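Side-chain contacts in vacuolar-sorting protein BRO1 (Saccharomyces cerevisiae, PDB 1ZB1), which helps sort cargo proteins into multivesicular bodies and recruits the deubiquitinase DOA4 to endosomes, this chain being its Bro1 domain: residues 54-59 with 119-124; 17-22 with 110-115; 21-26 with 73-78. One frame throughout, in Å; residues are numbered along the deposited sequence.

Interaction 1 of 3, residues 54-59 with 119-124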
loop_
_atom_site.group_PDB
_atom_site.type_symbol
_atom_site.label_atom_id
_atom_site.label_comp_id
_atom_site.label_asym_id
_atom_site.label_seq_id
_atom_site.Cartn_x
_atom_site.Cartn_y
_atom_site.Cartn_z
ATOM N N HIS A 54 -26.168 -7.603 -9.539
ATOM C CA HIS A 54 -26.272 -6.965 -8.230
ATOM C C HIS A 54 -24.903 -6.936 -7.528
ATOM O O HIS A 54 -24.528 -5.941 -6.903
ATOM C CB HIS A 54 -27.274 -7.732 -7.364
ATOM C CG HIS A 54 -27.780 -6.950 -6.193
ATOM N ND1 HIS A 54 -28.204 -7.546 -5.025
ATOM C CD2 HIS A 54 -27.951 -5.617 -6.020
ATOM C CE1 HIS A 54 -28.614 -6.615 -4.181
ATOM N NE2 HIS A 54 -28.470 -5.436 -4.760
ATOM N N LEU A 55 -24.161 -8.035 -7.640
ATOM C CA LEU A 55 -22.844 -8.139 -7.019
ATOM C C LEU A 55 -21.916 -7.025 -7.503
ATOM O O LEU A 55 -21.244 -6.385 -6.696
ATOM C CB LEU A 55 -22.223 -9.506 -7.322
ATOM C CG LEU A 55 -20.775 -9.724 -6.880
ATOM C CD1 LEU A 55 -20.671 -9.614 -5.358
ATOM C CD2 LEU A 55 -20.290 -11.102 -7.359
ATOM N N ARG A 56 -21.887 -6.780 -8.813
ATOM C CA ARG A 56 -21.023 -5.726 -9.351
ATOM C C ARG A 56 -21.449 -4.363 -8.825
ATOM O O ARG A 56 -20.610 -3.511 -8.523
ATOM C CB ARG A 56 -21.047 -5.706 -10.887
ATOM C CG ARG A 56 -20.104 -4.633 -11.501
ATOM C CD ARG A 56 -20.142 -4.636 -13.039
ATOM N NE ARG A 56 -18.993 -3.953 -13.637
ATOM C CZ ARG A 56 -18.857 -2.634 -13.754
ATOM N NH1 ARG A 56 -19.804 -1.813 -13.316
ATOM N NH2 ARG A 56 -17.762 -2.132 -14.310
ATOM N N ASN A 57 -22.753 -4.136 -8.716
ATOM C CA ASN A 57 -23.192 -2.853 -8.197
ATOM C C ASN A 57 -22.741 -2.717 -6.744
ATOM O O ASN A 57 -22.300 -1.642 -6.324
ATOM C CB ASN A 57 -24.714 -2.702 -8.326
ATOM C CG ASN A 57 -25.146 -2.436 -9.758
ATOM O OD1 ASN A 57 -24.513 -1.653 -10.464
ATOM N ND2 ASN A 57 -26.228 -3.071 -10.187
ATOM N N ASN A 58 -22.807 -3.808 -5.980
ATOM C CA ASN A 58 -22.384 -3.747 -4.575
ATOM C C ASN A 58 -20.870 -3.631 -4.377
ATOM O O ASN A 58 -20.408 -3.234 -3.309
ATOM C CB ASN A 58 -22.922 -4.950 -3.789
ATOM C CG ASN A 58 -24.427 -4.876 -3.580
ATOM O OD1 ASN A 58 -25.008 -3.786 -3.595
ATOM N ND2 ASN A 58 -25.062 -6.026 -3.364
ATOM N N ALA A 59 -20.092 -3.968 -5.403
ATOM C CA ALA A 59 -18.638 -3.858 -5.301
ATOM C C ALA A 59 -18.245 -2.411 -5.590
ATOM O O ALA A 59 -17.080 -2.022 -5.458
ATOM C CB ALA A 59 -17.972 -4.783 -6.309
ATOM N N ALA A 119 -9.284 -8.494 -18.905
ATOM C CA ALA A 119 -8.117 -7.960 -18.198
ATOM C C ALA A 119 -8.358 -6.534 -17.694
ATOM O O ALA A 119 -7.865 -6.155 -16.625
ATOM C CB ALA A 119 -6.880 -7.983 -19.112
ATOM N N PHE A 120 -9.097 -5.738 -18.464
ATOM C CA PHE A 120 -9.388 -4.360 -18.065
ATOM C C PHE A 120 -10.300 -4.376 -16.826
ATOM O O PHE A 120 -9.998 -3.732 -15.818
ATOM C CB PHE A 120 -10.073 -3.608 -19.220
ATOM C CG PHE A 120 -10.355 -2.149 -18.932
ATOM C CD1 PHE A 120 -9.338 -1.293 -18.514
ATOM C CD2 PHE A 120 -11.633 -1.623 -19.116
ATOM C CE1 PHE A 120 -9.582 0.067 -18.284
ATOM C CE2 PHE A 120 -11.891 -0.258 -18.889
ATOM C CZ PHE A 120 -10.860 0.584 -18.473
ATOM N N GLU A 121 -11.398 -5.125 -16.898
ATOM C CA GLU A 121 -12.344 -5.216 -15.775
ATOM C C GLU A 121 -11.643 -5.794 -14.531
ATOM O O GLU A 121 -11.848 -5.310 -13.416
ATOM C CB GLU A 121 -13.564 -6.073 -16.169
ATOM C CG GLU A 121 -14.638 -6.231 -15.070
ATOM C CD GLU A 121 -15.603 -5.051 -14.964
ATOM O OE1 GLU A 121 -15.217 -3.912 -15.288
ATOM O OE2 GLU A 121 -16.760 -5.265 -14.538
ATOM N N LYS A 122 -10.791 -6.800 -14.732
ATOM C CA LYS A 122 -10.042 -7.422 -13.639
ATOM C C LYS A 122 -9.052 -6.462 -12.982
ATOM O O LYS A 122 -9.060 -6.284 -11.765
ATOM C CB LYS A 122 -9.253 -8.641 -14.145
ATOM C CG LYS A 122 -10.062 -9.913 -14.298
ATOM C CD LYS A 122 -9.298 -10.972 -15.099
ATOM C CE LYS A 122 -7.925 -11.269 -14.501
ATOM N NZ LYS A 122 -7.224 -12.372 -15.223
ATOM N N SER A 123 -8.185 -5.857 -13.791
ATOM C CA SER A 123 -7.176 -4.946 -13.267
ATOM C C SER A 123 -7.782 -3.789 -12.476
ATOM O O SER A 123 -7.277 -3.434 -11.403
ATOM C CB SER A 123 -6.294 -4.405 -14.411
ATOM O OG SER A 123 -7.052 -3.680 -15.363
ATOM N N CYS A 124 -8.861 -3.204 -12.990
ATOM C CA CYS A 124 -9.494 -2.084 -12.297
ATOM C C CYS A 124 -10.103 -2.529 -10.960
ATOM O O CYS A 124 -9.991 -1.832 -9.949
ATOM C CB CYS A 124 -10.556 -1.442 -13.188
ATOM S SG CYS A 124 -9.859 -0.472 -14.567
#
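Arg56 and Glu121 form a buried salt bridge between helix 46-58 and helix 118-139. The two side chains come from opposite directions and meet side-on. Arg56 NE donates to Glu121 OE2 at 2.7 Å, and the N-H points almost straight at the oxygen (169°). Arg56 NH2 reaches the other oxygen, Glu121 OE1, at 3.3 Å and is just as straight. A further bond from NH2 to OE2 is weak. The guanidinium and carboxylate planes are only 11° apart, and both oxygens use their syn lone pairs. This is the bidentate pairing of arginine and carboxylate, with one nitrogen for each oxygen. The Arg56 chain is extended from CG to NE, which carries the guanidinium out to the glutamate. Glu121 bends at chi2 (82°) to present its carboxylate.

The tight part of the contact is confined to these two charged ends. Behind them the helices stand apart: the nearest CA atoms, of Arg56 and Glu121, are 10.8 Å from each other. No other pair of residues touches between the two segments. Neighbouring groups complete the shell: Tyr75 OH bonds to Glu121 OE2, Trp99 NE1 to OE1, Thr18 OG1 takes Arg56 NH2, and the backbone oxygen of Glu19 takes NH1. Each charge therefore has several partners, which probably offsets the cost of burying it. By contrast, His54 on the far side of helix 46-58 is exposed. The whole is a buried, networked ion pair bridging two helices of the Bro1 domain.

Interaction 2 of 3, residues 17-22 with 110-115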
loop_
_atom_site.group_PDB
_atom_site.type_symbol
_atom_site.label_atom_id
_atom_site.label_comp_id
_atom_site.label_asym_id
_atom_site.label_seq_id
_atom_site.Cartn_x
_atom_site.Cartn_y
_atom_site.Cartn_z
ATOM N N ASP A 17 -13.739 5.088 -10.100
ATOM C CA ASP A 17 -15.182 4.976 -10.269
ATOM C C ASP A 17 -15.477 4.208 -11.557
ATOM O O ASP A 17 -14.614 4.084 -12.421
ATOM C CB ASP A 17 -15.841 6.361 -10.338
ATOM C CG ASP A 17 -15.696 7.146 -9.046
ATOM O OD1 ASP A 17 -15.603 6.516 -7.973
ATOM O OD2 ASP A 17 -15.684 8.396 -9.096
ATOM N N THR A 18 -16.695 3.688 -11.673
ATOM C CA THR A 18 -17.105 2.941 -12.859
ATOM C C THR A 18 -18.562 3.237 -13.172
ATOM O O THR A 18 -19.327 3.636 -12.294
ATOM C CB THR A 18 -16.967 1.416 -12.651
ATOM O OG1 THR A 18 -17.307 0.730 -13.863
ATOM C CG2 THR A 18 -17.920 0.932 -11.536
ATOM N N GLU A 19 -18.955 3.040 -14.422
ATOM C CA GLU A 19 -20.340 3.271 -14.794
ATOM C C GLU A 19 -21.146 2.005 -14.553
ATOM O O GLU A 19 -20.621 0.896 -14.655
ATOM C CB GLU A 19 -20.445 3.684 -16.268
ATOM C CG GLU A 19 -19.860 5.062 -16.530
ATOM C CD GLU A 19 -20.224 5.617 -17.888
ATOM O OE1 GLU A 19 -19.942 6.814 -18.118
ATOM O OE2 GLU A 19 -20.785 4.865 -18.719
ATOM N N LYS A 20 -22.418 2.175 -14.207
ATOM C CA LYS A 20 -23.287 1.033 -13.976
ATOM C C LYS A 20 -23.312 0.177 -15.244
ATOM O O LYS A 20 -23.548 0.679 -16.340
ATOM C CB LYS A 20 -24.691 1.526 -13.612
ATOM C CG LYS A 20 -25.818 0.536 -13.872
ATOM C CD LYS A 20 -25.651 -0.765 -13.114
ATOM C CE LYS A 20 -26.799 -1.716 -13.466
ATOM N NZ LYS A 20 -26.647 -3.064 -12.878
ATOM N N LEU A 21 -23.042 -1.113 -15.090
ATOM C CA LEU A 21 -23.036 -2.038 -16.220
ATOM C C LEU A 21 -24.228 -2.983 -16.073
ATOM O O LEU A 21 -24.476 -3.509 -14.989
ATOM C CB LEU A 21 -21.737 -2.845 -16.212
ATOM C CG LEU A 21 -21.418 -3.793 -17.369
ATOM C CD1 LEU A 21 -20.910 -2.991 -18.566
ATOM C CD2 LEU A 21 -20.342 -4.781 -16.925
ATOM N N ASP A 22 -24.967 -3.204 -17.153
ATOM C CA ASP A 22 -26.118 -4.102 -17.081
ATOM C C ASP A 22 -25.744 -5.494 -17.575
ATOM O O ASP A 22 -25.806 -5.772 -18.773
ATOM C CB ASP A 22 -27.285 -3.546 -17.909
ATOM C CG ASP A 22 -28.553 -4.376 -17.761
ATOM O OD1 ASP A 22 -29.629 -3.905 -18.182
ATOM O OD2 ASP A 22 -28.476 -5.500 -17.226
ATOM N N GLY A 110 -12.421 13.559 -14.888
ATOM C CA GLY A 110 -13.471 12.743 -15.476
ATOM C C GLY A 110 -12.996 11.960 -16.688
ATOM O O GLY A 110 -13.741 11.773 -17.650
ATOM N N LEU A 111 -11.751 11.499 -16.641
ATOM C CA LEU A 111 -11.184 10.737 -17.750
ATOM C C LEU A 111 -11.563 9.260 -17.623
ATOM O O LEU A 111 -11.193 8.593 -16.654
ATOM C CB LEU A 111 -9.664 10.886 -17.764
ATOM C CG LEU A 111 -8.969 10.499 -19.073
ATOM C CD1 LEU A 111 -9.558 11.325 -20.216
ATOM C CD2 LEU A 111 -7.465 10.744 -18.965
ATOM N N LYS A 112 -12.302 8.754 -18.605
ATOM C CA LYS A 112 -12.735 7.363 -18.581
ATOM C C LYS A 112 -12.426 6.615 -19.872
ATOM O O LYS A 112 -12.226 7.224 -20.926
ATOM C CB LYS A 112 -14.239 7.287 -18.315
ATOM C CG LYS A 112 -15.085 7.967 -19.371
ATOM C CD LYS A 112 -16.556 7.622 -19.204
ATOM C CE LYS A 112 -17.407 8.324 -20.247
ATOM N NZ LYS A 112 -18.845 7.996 -20.075
ATOM N N TYR A 113 -12.408 5.289 -19.773
ATOM C CA TYR A 113 -12.146 4.423 -20.912
ATOM C C TYR A 113 -13.124 3.255 -20.900
ATOM O O TYR A 113 -13.580 2.814 -19.832
ATOM C CB TYR A 113 -10.725 3.861 -20.844
ATOM C CG TYR A 113 -9.639 4.904 -20.750
ATOM C CD1 TYR A 113 -9.173 5.565 -21.893
ATOM C CD2 TYR A 113 -9.076 5.236 -19.514
ATOM C CE1 TYR A 113 -8.167 6.537 -21.807
ATOM C CE2 TYR A 113 -8.069 6.206 -19.414
ATOM C CZ TYR A 113 -7.618 6.850 -20.562
ATOM O OH TYR A 113 -6.605 7.782 -20.463
ATOM N N THR A 114 -13.443 2.762 -22.091
ATOM C CA THR A 114 -14.330 1.612 -22.246
ATOM C C THR A 114 -13.519 0.594 -23.044
ATOM O O THR A 114 -12.962 0.925 -24.095
ATOM C CB THR A 114 -15.618 1.985 -23.019
ATOM O OG1 THR A 114 -16.387 2.922 -22.251
ATOM C CG2 THR A 114 -16.461 0.744 -23.290
ATOM N N GLN A 115 -13.421 -0.626 -22.526
ATOM C CA GLN A 115 -12.664 -1.687 -23.189
ATOM C C GLN A 115 -13.371 -3.008 -22.879
ATOM O O GLN A 115 -13.867 -3.209 -21.761
ATOM C CB GLN A 115 -11.207 -1.681 -22.683
ATOM C CG GLN A 115 -10.292 -2.730 -23.320
ATOM C CD GLN A 115 -8.805 -2.433 -23.121
ATOM O OE1 GLN A 115 -8.017 -3.320 -22.776
ATOM N NE2 GLN A 115 -8.417 -1.192 -23.354
#
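Glu19 and Lys112 meet through a salt bridge at the protein surface. It joins the loop before helix 23-34 to strand 112-115. Lys112 NZ donates to Glu19 OE1 at 2.5 Å, shorter than such bonds usually are, so the exact length is doubtful. The amine comes in on the syn side of that oxygen but lies 32° out of the carboxylate plane. The second oxygen stays back, with Glu19 OE2 3.9 Å from Lys112 NZ. The grip uses a single oxygen.

Beside the bridge, the lysine methylenes CD and CE brush the same oxygen, each 3.6 Å from Glu19 OE1. The two side chains cross at about a right angle. Both are extended beyond CG. Lys112 starts with CG between its backbone N and carbonyl carbon (chi1 61°), and the straight chain then takes NZ over to the glutamate.

Backbone bonds place the two ends. Glu19 pairs with Thr98, and Tyr113 with Trp99. Strand 97-100 therefore lies between the loop and strand 112-115, and the salt bridge reaches across it. The Glu19 side chain also touches Thr98 and Tyr100 of that strand.

A separate polar bond lies within the loop. Lys20 NZ donates to Leu21 O at 3.1 Å from above the carbonyl plane, and it also forms a salt bridge with Asp53 of helix 46-58.

Lys112 is exposed and Glu19 partly so. Water probably screens their attraction, and the bridge is likely to add modestly to a link that both segments already make through their backbone bonds to strand 97-100.

Interaction 3 of 3, residues 21-26 with 73-78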
loop_
_atom_site.group_PDB
_atom_site.type_symbol
_atom_site.label_atom_id
_atom_site.label_comp_id
_atom_site.label_asym_id
_atom_site.label_seq_id
_atom_site.Cartn_x
_atom_site.Cartn_y
_atom_site.Cartn_z
ATOM N N LEU A 21 -23.042 -1.113 -15.090
ATOM C CA LEU A 21 -23.036 -2.038 -16.220
ATOM C C LEU A 21 -24.228 -2.983 -16.073
ATOM O O LEU A 21 -24.476 -3.509 -14.989
ATOM C CB LEU A 21 -21.737 -2.845 -16.212
ATOM C CG LEU A 21 -21.418 -3.793 -17.369
ATOM C CD1 LEU A 21 -20.910 -2.991 -18.566
ATOM C CD2 LEU A 21 -20.342 -4.781 -16.925
ATOM N N ASP A 22 -24.967 -3.204 -17.153
ATOM C CA ASP A 22 -26.118 -4.102 -17.081
ATOM C C ASP A 22 -25.744 -5.494 -17.575
ATOM O O ASP A 22 -25.806 -5.772 -18.773
ATOM C CB ASP A 22 -27.285 -3.546 -17.909
ATOM C CG ASP A 22 -28.553 -4.376 -17.761
ATOM O OD1 ASP A 22 -29.629 -3.905 -18.182
ATOM O OD2 ASP A 22 -28.476 -5.500 -17.226
ATOM N N TRP A 23 -25.352 -6.370 -16.648
ATOM C CA TRP A 23 -24.974 -7.730 -17.010
ATOM C C TRP A 23 -26.154 -8.509 -17.603
ATOM O O TRP A 23 -25.959 -9.339 -18.484
ATOM C CB TRP A 23 -24.421 -8.494 -15.797
ATOM C CG TRP A 23 -22.916 -8.450 -15.663
ATOM C CD1 TRP A 23 -22.192 -7.733 -14.754
ATOM C CD2 TRP A 23 -21.963 -9.171 -16.455
ATOM N NE1 TRP A 23 -20.842 -7.968 -14.925
ATOM C CE2 TRP A 23 -20.675 -8.845 -15.962
ATOM C CE3 TRP A 23 -22.070 -10.063 -17.530
ATOM C CZ2 TRP A 23 -19.502 -9.381 -16.511
ATOM C CZ3 TRP A 23 -20.899 -10.598 -18.075
ATOM C CH2 TRP A 23 -19.635 -10.252 -17.561
ATOM N N LYS A 24 -27.366 -8.251 -17.115
ATOM C CA LYS A 24 -28.546 -8.945 -17.629
ATOM C C LYS A 24 -28.752 -8.627 -19.108
ATOM O O LYS A 24 -28.816 -9.526 -19.946
ATOM C CB LYS A 24 -29.792 -8.551 -16.825
ATOM C CG LYS A 24 -29.705 -8.912 -15.350
ATOM C CD LYS A 24 -30.896 -8.390 -14.550
ATOM C CE LYS A 24 -32.168 -9.149 -14.879
ATOM N NZ LYS A 24 -33.330 -8.675 -14.070
ATOM N N LYS A 25 -28.845 -7.345 -19.431
ATOM C CA LYS A 25 -29.033 -6.927 -20.816
ATOM C C LYS A 25 -27.843 -7.326 -21.688
ATOM O O LYS A 25 -28.017 -7.794 -22.813
ATOM C CB LYS A 25 -29.232 -5.410 -20.885
ATOM C CG LYS A 25 -29.341 -4.858 -22.299
ATOM C CD LYS A 25 -29.507 -3.345 -22.285
ATOM C CE LYS A 25 -29.491 -2.768 -23.694
ATOM N NZ LYS A 25 -29.569 -1.280 -23.699
ATOM N N GLY A 26 -26.637 -7.144 -21.159
ATOM C CA GLY A 26 -25.436 -7.472 -21.911
ATOM C C GLY A 26 -25.272 -8.943 -22.228
ATOM O O GLY A 26 -24.841 -9.309 -23.320
ATOM N N LEU A 73 -13.774 -9.013 -3.899
ATOM C CA LEU A 73 -13.034 -10.276 -3.984
ATOM C C LEU A 73 -13.913 -11.330 -4.662
ATOM O O LEU A 73 -13.430 -12.125 -5.468
ATOM C CB LEU A 73 -12.630 -10.784 -2.594
ATOM C CG LEU A 73 -11.307 -10.442 -1.895
ATOM C CD1 LEU A 73 -10.280 -9.934 -2.879
ATOM C CD2 LEU A 73 -11.557 -9.437 -0.785
ATOM N N LYS A 74 -15.204 -11.342 -4.328
ATOM C CA LYS A 74 -16.128 -12.297 -4.937
ATOM C C LYS A 74 -16.334 -11.992 -6.421
ATOM O O LYS A 74 -16.397 -12.905 -7.260
ATOM C CB LYS A 74 -17.476 -12.281 -4.201
ATOM C CG LYS A 74 -17.388 -12.873 -2.796
ATOM C CD LYS A 74 -18.744 -12.947 -2.099
ATOM C CE LYS A 74 -18.616 -13.714 -0.776
ATOM N NZ LYS A 74 -19.876 -13.748 0.019
ATOM N N TYR A 75 -16.433 -10.710 -6.753
ATOM C CA TYR A 75 -16.614 -10.333 -8.152
ATOM C C TYR A 75 -15.344 -10.664 -8.949
ATOM O O TYR A 75 -15.435 -11.110 -10.089
ATOM C CB TYR A 75 -16.956 -8.840 -8.280
ATOM C CG TYR A 75 -17.286 -8.418 -9.703
ATOM C CD1 TYR A 75 -18.288 -9.066 -10.425
ATOM C CD2 TYR A 75 -16.566 -7.400 -10.340
ATOM C CE1 TYR A 75 -18.562 -8.723 -11.752
ATOM C CE2 TYR A 75 -16.840 -7.043 -11.670
ATOM C CZ TYR A 75 -17.834 -7.714 -12.365
ATOM O OH TYR A 75 -18.087 -7.413 -13.683
ATOM N N TYR A 76 -14.166 -10.447 -8.362
ATOM C CA TYR A 76 -12.920 -10.769 -9.071
ATOM C C TYR A 76 -12.897 -12.277 -9.338
ATOM O O TYR A 76 -12.519 -12.718 -10.434
ATOM C CB TYR A 76 -11.680 -10.384 -8.247
ATOM C CG TYR A 76 -10.378 -10.425 -9.047
ATOM C CD1 TYR A 76 -9.881 -9.277 -9.666
ATOM C CD2 TYR A 76 -9.671 -11.618 -9.215
ATOM C CE1 TYR A 76 -8.709 -9.310 -10.435
ATOM C CE2 TYR A 76 -8.498 -11.670 -9.986
ATOM C CZ TYR A 76 -8.023 -10.513 -10.591
ATOM O OH TYR A 76 -6.862 -10.550 -11.344
ATOM N N SER A 77 -13.312 -13.066 -8.348
ATOM C CA SER A 77 -13.337 -14.519 -8.514
ATOM C C SER A 77 -14.183 -14.888 -9.724
ATOM O O SER A 77 -13.795 -15.741 -10.519
ATOM C CB SER A 77 -13.894 -15.220 -7.267
ATOM O OG SER A 77 -13.005 -15.084 -6.169
ATOM N N PHE A 78 -15.338 -14.244 -9.862
ATOM C CA PHE A 78 -16.225 -14.505 -10.993
ATOM C C PHE A 78 -15.471 -14.258 -12.293
ATOM O O PHE A 78 -15.536 -15.053 -13.231
ATOM C CB PHE A 78 -17.442 -13.576 -10.959
ATOM C CG PHE A 78 -18.241 -13.596 -12.236
ATOM C CD1 PHE A 78 -19.164 -14.607 -12.479
ATOM C CD2 PHE A 78 -18.009 -12.647 -13.230
ATOM C CE1 PHE A 78 -19.850 -14.678 -13.697
ATOM C CE2 PHE A 78 -18.689 -12.712 -14.448
ATOM C CZ PHE A 78 -19.609 -13.730 -14.681
#
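Trp23 reaches from the first turn of helix 23-34 to two aromatic residues of helix 65-86. From CB the side chain heads toward that helix. One ring face is covered near its rim by Leu21 CD2, 3.7 Å above the plane. Next comes the polar edge. Trp23 NE1 donates to Tyr75 OH at 3.1 Å, with an N-H...O angle of 154°. The hydroxyl oxygen lies in the indole plane, at the edge of the ring. Trp23 CE2 and CZ2 both lie beside the same hydroxyl, each 3.7 Å from Tyr75 OH.

Farther out, the six-membered ring also meets Phe78. Trp23 CZ2 is 4.0 Å from Phe78 CE2, and Trp23 CH2 is almost as near. The pair is T-shaped, with the edge of Phe78 toward the face of Trp23. The ring centroids are 5.6 Å apart and the planes stand at 81°. Tyr364 and Tyr368 of helix 349-371 also pack on Phe78.

At the start of helix 23-34, Asp22 is the N-cap, and its OD2 accepts from Lys25 N at 2.9 Å.

The chemistry is mixed. Tyr75 OH accepts from the indole and also bonds to Glu121 OE2, so the buried indole N-H is satisfied while the phenol links it to a carboxylate. The remaining hold on the indole from helix 65-86 is aromatic packing.

How the interactions relate
Interactions 1 and 3 are buried, whereas interaction 2 lies at the surface. All three are in the same region of the Bro1 domain. Interactions 1 and 3 are centred about 6 Å apart, and Tyr75 belongs to both neighbourhoods. Interaction 1 joins helix 46-58 to helix 118-139; interaction 3 joins helix 23-34 to helix 65-86. Interaction 2 ties the loop before helix 23-34 to strand 112-115, which the chain follows with helix 118-139 of interaction 1. It shares Leu21 and Asp22 with interaction 3, and its loop also supports the arginine of interaction 1. The buried ion pair has many partners, the surface one rests on one oxygen, and only interaction 3 pairs aromatic rings.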